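PDB 2HI0: putative phosphoglycolate phosphatase from Lactobacillus delbrueckii, which probably hydrolyses the phosphate ester of 2-phosphoglycolate, as a member of the haloacid dehalogenase (HAD) superfamily of hydrolases. Local coordinates for residues Leu26-Glu31 and Lys98-Asp103; Ala20-Ala25 and Glu42-Phe47. All coordinates share one frame; numbering follows the deposited sequence. Where two conformers were deposited one is given.

Contact 1 (Leu26-Glu31 and Lys98-Asp103). With EDO (1,2-ethanediol), chain H.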
loop_
_atom_site.group_PDB
_atom_site.type_symbol
_atom_site.label_atom_id
_atom_site.label_comp_id
_atom_site.label_asym_id
_atom_site.label_seq_id
_atom_site.Cartn_x
_atom_site.Cartn_y
_atom_site.Cartn_z
ATOM N N LEU A 26 -8.926 -12.247 -4.202
ATOM C CA LEU A 26 -9.647 -11.597 -5.306
ATOM C C LEU A 26 -10.301 -12.650 -6.194
ATOM O O LEU A 26 -11.459 -12.517 -6.572
ATOM C CB LEU A 26 -8.789 -10.625 -6.182
ATOM C CG LEU A 26 -9.554 -9.596 -7.065
ATOM C CD1 LEU A 26 -10.401 -8.671 -6.206
ATOM C CD2 LEU A 26 -8.508 -8.821 -7.885
ATOM N N ASN A 27 -9.554 -13.673 -6.569
ATOM C CA ASN A 27 -10.096 -14.721 -7.400
ATOM C C ASN A 27 -11.242 -15.473 -6.725
ATOM O O ASN A 27 -12.264 -15.755 -7.356
ATOM C CB ASN A 27 -9.021 -15.707 -7.861
ATOM C CG ASN A 27 -8.149 -15.154 -8.983
ATOM O OD1 ASN A 27 -8.602 -14.364 -9.810
ATOM N ND2 ASN A 27 -6.879 -15.561 -8.996
ATOM N N TYR A 28 -11.100 -15.738 -5.415
ATOM C CA TYR A 28 -12.200 -16.316 -4.622
ATOM C C TYR A 28 -13.494 -15.492 -4.704
ATOM O O TYR A 28 -14.570 -16.016 -4.974
ATOM C CB TYR A 28 -11.781 -16.511 -3.164
ATOM C CG TYR A 28 -12.897 -17.110 -2.294
ATOM C CD1 TYR A 28 -13.055 -18.490 -2.186
ATOM C CD2 TYR A 28 -13.724 -16.302 -1.581
ATOM C CE1 TYR A 28 -14.060 -19.017 -1.411
ATOM C CE2 TYR A 28 -14.744 -16.812 -0.819
ATOM C CZ TYR A 28 -14.900 -18.185 -0.728
ATOM O OH TYR A 28 -15.884 -18.728 0.063
ATOM N N ALA A 29 -13.368 -14.182 -4.436
ATOM C CA ALA A 29 -14.489 -13.233 -4.412
ATOM C C ALA A 29 -15.176 -13.150 -5.776
ATOM O O ALA A 29 -16.406 -13.114 -5.914
ATOM C CB ALA A 29 -13.970 -11.836 -3.993
ATOM N N PHE A 30 -14.364 -13.044 -6.821
ATOM C CA PHE A 30 -14.831 -13.014 -8.205
ATOM C C PHE A 30 -15.581 -14.294 -8.545
ATOM O O PHE A 30 -16.676 -14.275 -9.070
ATOM C CB PHE A 30 -13.676 -12.766 -9.201
ATOM C CG PHE A 30 -13.504 -11.275 -9.564
ATOM C CD1 PHE A 30 -13.308 -10.365 -8.561
ATOM C CD2 PHE A 30 -13.623 -10.805 -10.874
ATOM C CE1 PHE A 30 -13.174 -9.022 -8.788
ATOM C CE2 PHE A 30 -13.510 -9.431 -11.121
ATOM C CZ PHE A 30 -13.288 -8.551 -10.064
ATOM N N GLU A 31 -14.983 -15.422 -8.217
ATOM C CA GLU A 31 -15.648 -16.695 -8.512
ATOM C C GLU A 31 -17.008 -16.796 -7.783
ATOM O O GLU A 31 -18.015 -17.229 -8.377
ATOM C CB GLU A 31 -14.744 -17.853 -8.069
ATOM C CG GLU A 31 -15.348 -19.231 -8.310
ATOM C CD GLU A 31 -14.403 -20.383 -8.019
ATOM O OE1 GLU A 31 -13.822 -20.453 -6.910
ATOM O OE2 GLU A 31 -14.318 -21.250 -8.924
ATOM N N LYS A 98 -13.721 -8.542 1.277
ATOM C CA LYS A 98 -13.159 -7.936 2.493
ATOM C C LYS A 98 -13.021 -8.938 3.651
ATOM O O LYS A 98 -11.947 -9.135 4.199
ATOM C CB LYS A 98 -13.957 -6.691 2.880
ATOM C CG LYS A 98 -13.728 -5.564 1.885
ATOM C CD LYS A 98 -14.244 -4.198 2.366
ATOM C CE LYS A 98 -13.781 -3.856 3.792
ATOM N NZ LYS A 98 -13.903 -2.394 4.091
ATOM N N PRO A 99 -14.093 -9.619 4.009
ATOM C CA PRO A 99 -13.962 -10.603 5.089
ATOM C C PRO A 99 -13.099 -11.808 4.718
ATOM O O PRO A 99 -12.292 -12.296 5.545
ATOM C CB PRO A 99 -15.397 -11.043 5.359
ATOM C CG PRO A 99 -16.151 -10.652 4.152
ATOM C CD PRO A 99 -15.485 -9.487 3.530
ATOM N N TYR A 100 -13.201 -12.235 3.460
ATOM C CA TYR A 100 -12.369 -13.376 3.046
ATOM C C TYR A 100 -10.895 -13.048 3.173
ATOM O O TYR A 100 -10.119 -13.789 3.777
ATOM C CB TYR A 100 -12.695 -13.812 1.644
ATOM C CG TYR A 100 -11.948 -15.074 1.292
ATOM C CD1 TYR A 100 -12.510 -16.321 1.588
ATOM C CD2 TYR A 100 -10.667 -15.031 0.707
ATOM C CE1 TYR A 100 -11.820 -17.503 1.264
ATOM C CE2 TYR A 100 -9.982 -16.186 0.389
ATOM C CZ TYR A 100 -10.555 -17.420 0.674
ATOM O OH TYR A 100 -9.851 -18.580 0.345
ATOM N N TYR A 101 -10.509 -11.914 2.593
ATOM C CA TYR A 101 -9.129 -11.464 2.693
ATOM C C TYR A 101 -8.656 -11.315 4.165
ATOM O O TYR A 101 -7.571 -11.817 4.529
ATOM C CB TYR A 101 -8.913 -10.179 1.889
ATOM C CG TYR A 101 -7.473 -9.744 2.024
ATOM C CD1 TYR A 101 -6.451 -10.496 1.486
ATOM C CD2 TYR A 101 -7.146 -8.602 2.686
ATOM C CE1 TYR A 101 -5.135 -10.110 1.616
ATOM C CE2 TYR A 101 -5.845 -8.208 2.826
ATOM C CZ TYR A 101 -4.828 -8.960 2.298
ATOM O OH TYR A 101 -3.518 -8.558 2.475
ATOM N N ALA A 102 -9.432 -10.615 4.983
ATOM C CA ALA A 102 -9.130 -10.480 6.392
ATOM C C ALA A 102 -8.816 -11.825 7.086
ATOM O O ALA A 102 -7.905 -11.916 7.907
ATOM C CB ALA A 102 -10.290 -9.731 7.146
ATOM N N ASP A 103 -9.581 -12.855 6.751
ATOM C CA ASP A 103 -9.394 -14.185 7.334
ATOM C C ASP A 103 -8.329 -15.033 6.621
ATOM O O ASP A 103 -8.018 -16.147 7.069
ATOM C CB ASP A 103 -10.720 -14.955 7.263
ATOM C CG ASP A 103 -11.813 -14.320 8.111
ATOM O OD1 ASP A 103 -11.472 -13.594 9.082
ATOM O OD2 ASP A 103 -13.005 -14.528 7.789
HETATM C C1 EDO H . -10.994 -19.077 -7.436
HETATM O O1 EDO H . -11.219 -20.161 -6.551
HETATM C C2 EDO H . -9.743 -19.412 -8.244
HETATM O O2 EDO H . -9.917 -20.528 -9.127
#
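Tyr100 meets Tyr28 ring on ring, and this single pair carries the whole contact between 26-31 and 98-103. The second segment enters with a kink at Pro99, whose ring nitrogen has no N-H to give to the preceding turn; the Pro99 carbonyl is still used, accepting the N-H of Asp103. One residue on, Tyr100 holds its CG opposite the backbone N (chi1 -174°), and Tyr28 does the same on its own helix; with these matching torsions the two rings lie face to face. They form an offset stack, centroids of Tyr28 and Tyr100 3.9 Å apart and planes 13° from parallel. The long axes of the two side chains cross at about a right angle, so the ring of one is not laid lengthwise along the other. Tyr100 CE1 sits over the centre of the Tyr28 ring, 3.5 Å above its plane, while Tyr28 CD2 lies over the Tyr100 ring nearer the rim. The closest approach is Tyr28 CE2 to Tyr100 CD1, 3.3 Å. Tyr28 CB adds a CH-pi contact, 4.2 Å from the Tyr100 centroid. A serine in place of Tyr100 would probably leave that face of the Tyr28 ring without its stacking partner and the Tyr28 ring freer to turn. Next along, Tyr101 turns from this pair to pack on Leu22 and Ala25, its hydroxyl hydrogen-bonded to Lys135. At the surface, then, an aromatic stack joins helices 19-32 and 87-103 of the helical cap that HAD phosphatases of this type carry beside their Rossmann-like core.

Contact 2 (Ala20-Ala25 and Glu42-Phe47)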
loop_
_atom_site.group_PDB
_atom_site.type_symbol
_atom_site.label_atom_id
_atom_site.label_comp_id
_atom_site.label_asym_id
_atom_site.label_seq_id
_atom_site.Cartn_x
_atom_site.Cartn_y
_atom_site.Cartn_z
ATOM N N ALA A 20 0.441 -12.539 -3.424
ATOM C CA ALA A 20 -0.158 -13.878 -3.577
ATOM C C ALA A 20 -1.487 -14.015 -2.857
ATOM O O ALA A 20 -2.462 -14.510 -3.438
ATOM C CB ALA A 20 0.793 -14.992 -3.111
ATOM N N ASP A 21 -1.555 -13.582 -1.591
ATOM C CA ASP A 21 -2.777 -13.722 -0.787
ATOM C C ASP A 21 -3.858 -12.800 -1.346
ATOM O O ASP A 21 -5.052 -13.134 -1.356
ATOM C CB ASP A 21 -2.514 -13.420 0.702
ATOM C CG ASP A 21 -1.798 -14.567 1.440
ATOM O OD1 ASP A 21 -1.745 -15.721 0.953
ATOM O OD2 ASP A 21 -1.272 -14.337 2.559
ATOM N N LEU A 22 -3.451 -11.627 -1.836
ATOM C CA LEU A 22 -4.437 -10.727 -2.468
ATOM C C LEU A 22 -5.095 -11.361 -3.723
ATOM O O LEU A 22 -6.307 -11.245 -3.972
ATOM C CB LEU A 22 -3.792 -9.368 -2.841
ATOM C CG LEU A 22 -3.513 -8.403 -1.704
ATOM C CD1 LEU A 22 -2.611 -7.285 -2.256
ATOM C CD2 LEU A 22 -4.737 -7.798 -1.047
ATOM N N THR A 23 -4.242 -12.037 -4.497
ATOM C CA THR A 23 -4.630 -12.706 -5.741
ATOM C C THR A 23 -5.616 -13.821 -5.432
ATOM O O THR A 23 -6.662 -13.911 -6.029
ATOM C CB THR A 23 -3.361 -13.220 -6.474
ATOM O OG1 THR A 23 -2.552 -12.095 -6.849
ATOM C CG2 THR A 23 -3.715 -13.979 -7.742
ATOM N N SER A 24 -5.264 -14.675 -4.476
ATOM C CA SER A 24 -6.132 -15.768 -4.076
ATOM C C SER A 24 -7.497 -15.255 -3.593
ATOM O O SER A 24 -8.550 -15.800 -3.949
ATOM C CB SER A 24 -5.442 -16.582 -2.974
ATOM O OG SER A 24 -6.242 -17.690 -2.629
ATOM N N ALA A 25 -7.496 -14.216 -2.756
ATOM C CA ALA A 25 -8.722 -13.667 -2.200
ATOM C C ALA A 25 -9.563 -12.986 -3.286
ATOM O O ALA A 25 -10.789 -13.112 -3.309
ATOM C CB ALA A 25 -8.414 -12.709 -1.061
ATOM N N GLU A 42 0.648 -10.619 -11.201
ATOM C CA GLU A 42 0.983 -9.401 -11.939
ATOM C C GLU A 42 -0.261 -8.527 -12.158
ATOM O O GLU A 42 -0.165 -7.295 -12.159
ATOM C CB GLU A 42 1.661 -9.693 -13.295
ATOM C CG GLU A 42 3.104 -10.218 -13.217
ATOM C CD GLU A 42 4.070 -9.370 -12.360
ATOM O OE1 GLU A 42 4.484 -8.287 -12.829
ATOM O OE2 GLU A 42 4.434 -9.796 -11.223
ATOM N N ASP A 43 -1.426 -9.155 -12.341
ATOM C CA ASP A 43 -2.678 -8.411 -12.484
ATOM C C ASP A 43 -2.920 -7.658 -11.169
ATOM O O ASP A 43 -3.257 -6.460 -11.147
ATOM C CB ASP A 43 -3.863 -9.339 -12.772
ATOM C CG ASP A 43 -3.837 -9.957 -14.164
ATOM O OD1 ASP A 43 -3.330 -9.324 -15.125
ATOM O OD2 ASP A 43 -4.385 -11.080 -14.277
ATOM N N ILE A 44 -2.777 -8.381 -10.067
ATOM C CA ILE A 44 -3.060 -7.782 -8.759
ATOM C C ILE A 44 -2.171 -6.563 -8.475
ATOM O O ILE A 44 -2.604 -5.609 -7.837
ATOM C CB ILE A 44 -2.968 -8.862 -7.601
ATOM C CG1 ILE A 44 -4.362 -9.411 -7.296
ATOM C CG2 ILE A 44 -2.293 -8.331 -6.363
ATOM C CD1 ILE A 44 -4.991 -10.197 -8.445
ATOM N N LYS A 45 -0.920 -6.606 -8.927
ATOM C CA LYS A 45 -0.002 -5.461 -8.776
ATOM C C LYS A 45 -0.464 -4.218 -9.521
ATOM O O LYS A 45 -0.087 -3.091 -9.158
ATOM C CB LYS A 45 1.403 -5.868 -9.200
ATOM C CG LYS A 45 2.029 -6.927 -8.312
ATOM C CD LYS A 45 3.376 -7.358 -8.816
ATOM C CE LYS A 45 4.072 -8.219 -7.784
ATOM N NZ LYS A 45 5.296 -8.890 -8.356
ATOM N N ASN A 46 -1.311 -4.424 -10.525
ATOM C CA ASN A 46 -1.967 -3.324 -11.259
ATOM C C ASN A 46 -3.301 -2.898 -10.628
ATOM O O ASN A 46 -3.826 -1.811 -10.908
ATOM C CB ASN A 46 -2.230 -3.710 -12.718
ATOM C CG ASN A 46 -0.997 -3.683 -13.560
ATOM O OD1 ASN A 46 -0.680 -2.662 -14.197
ATOM N ND2 ASN A 46 -0.274 -4.791 -13.564
ATOM N N PHE A 47 -3.897 -3.744 -9.804
ATOM C CA PHE A 47 -5.184 -3.378 -9.212
ATOM C C PHE A 47 -5.088 -2.638 -7.898
ATOM O O PHE A 47 -5.813 -1.706 -7.658
ATOM C CB PHE A 47 -6.075 -4.593 -9.011
ATOM C CG PHE A 47 -6.334 -5.428 -10.268
ATOM C CD1 PHE A 47 -6.280 -4.883 -11.541
ATOM C CD2 PHE A 47 -6.687 -6.776 -10.117
ATOM C CE1 PHE A 47 -6.507 -5.684 -12.645
ATOM C CE2 PHE A 47 -6.937 -7.553 -11.188
ATOM C CZ PHE A 47 -6.857 -6.999 -12.467
#
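Ile44 is the side chain that helix 41-47 pushes against helix 19-32, and it fits against Thr23 and Leu22. The backbones come closest at the same place, with Thr23 CA and Ile44 CA 6.0 Å apart.

Apolar packing makes the contact. Ile44 CG2 reaches Leu22 CB at 4.0 Å, while its other branch, CG1 and CD1, lies against Thr23; CD1 comes within 3.7 Å of Thr23 CA and also touches Thr23 CB and CG2. The Thr23 and Ile44 side chains slant across one another. All three residues are buried, and Ile44 goes on to touch Leu26 and Phe39.

The polar side-chain atom that meets Ile44 is the Thr23 hydroxyl. Its OG1 lies opposite the carbonyl carbon and beside the backbone N (chi1 -64°), which lets it turn back along its own helix to a hydrogen bond with Ser19 O. Thus satisfied, OG1 can lie 3.3 Å from Ile44 CG1 among aliphatic groups.

Within 42-47 some polar bonds close on the helix itself. In one of the two conformers of Glu42, its OE2 forms a salt bridge with Lys45 NZ, 3.1 Å away on the syn side of the carboxylate. Asn46 ND2 gives a hydrogen bond of 2.9 Å to Glu42 O, nearly in its own amide plane. The Phe47 ring is turned so that Asp43 O stands over its centre, and beyond the helix Asp43 forms a salt bridge with Arg68.

Leu22 also touches Asp12, which binds the sodium ion together with Asp10 and Asp190. This buried helix pair therefore lies where the helical cap borders the metal site of the HAD core, whose DxDx(T/V) motif probably includes Asp10, Asp12 and Thr14.

How the contacts relate
From the N terminus, the chain leaves strand 6-9, passes the sodium-binding Asp10 and Asp12 and enters helix 19-32, which supplies one segment to each contact. Contact 2 closes the short loop, bringing helix 41-47 back onto the first half of that helix. Contact 1 closes the longer one after helices 52-63 and 68-71, when helix 87-103 returns to its second half. Their segments alternate along the chain, so the closures cross. Around helix 19-32 the two contacts meet: Leu26 of contact 1 packs on Phe47 of contact 2, and Tyr100 on Ala25. Together they tie three cap helices, from the surface to near the metal site.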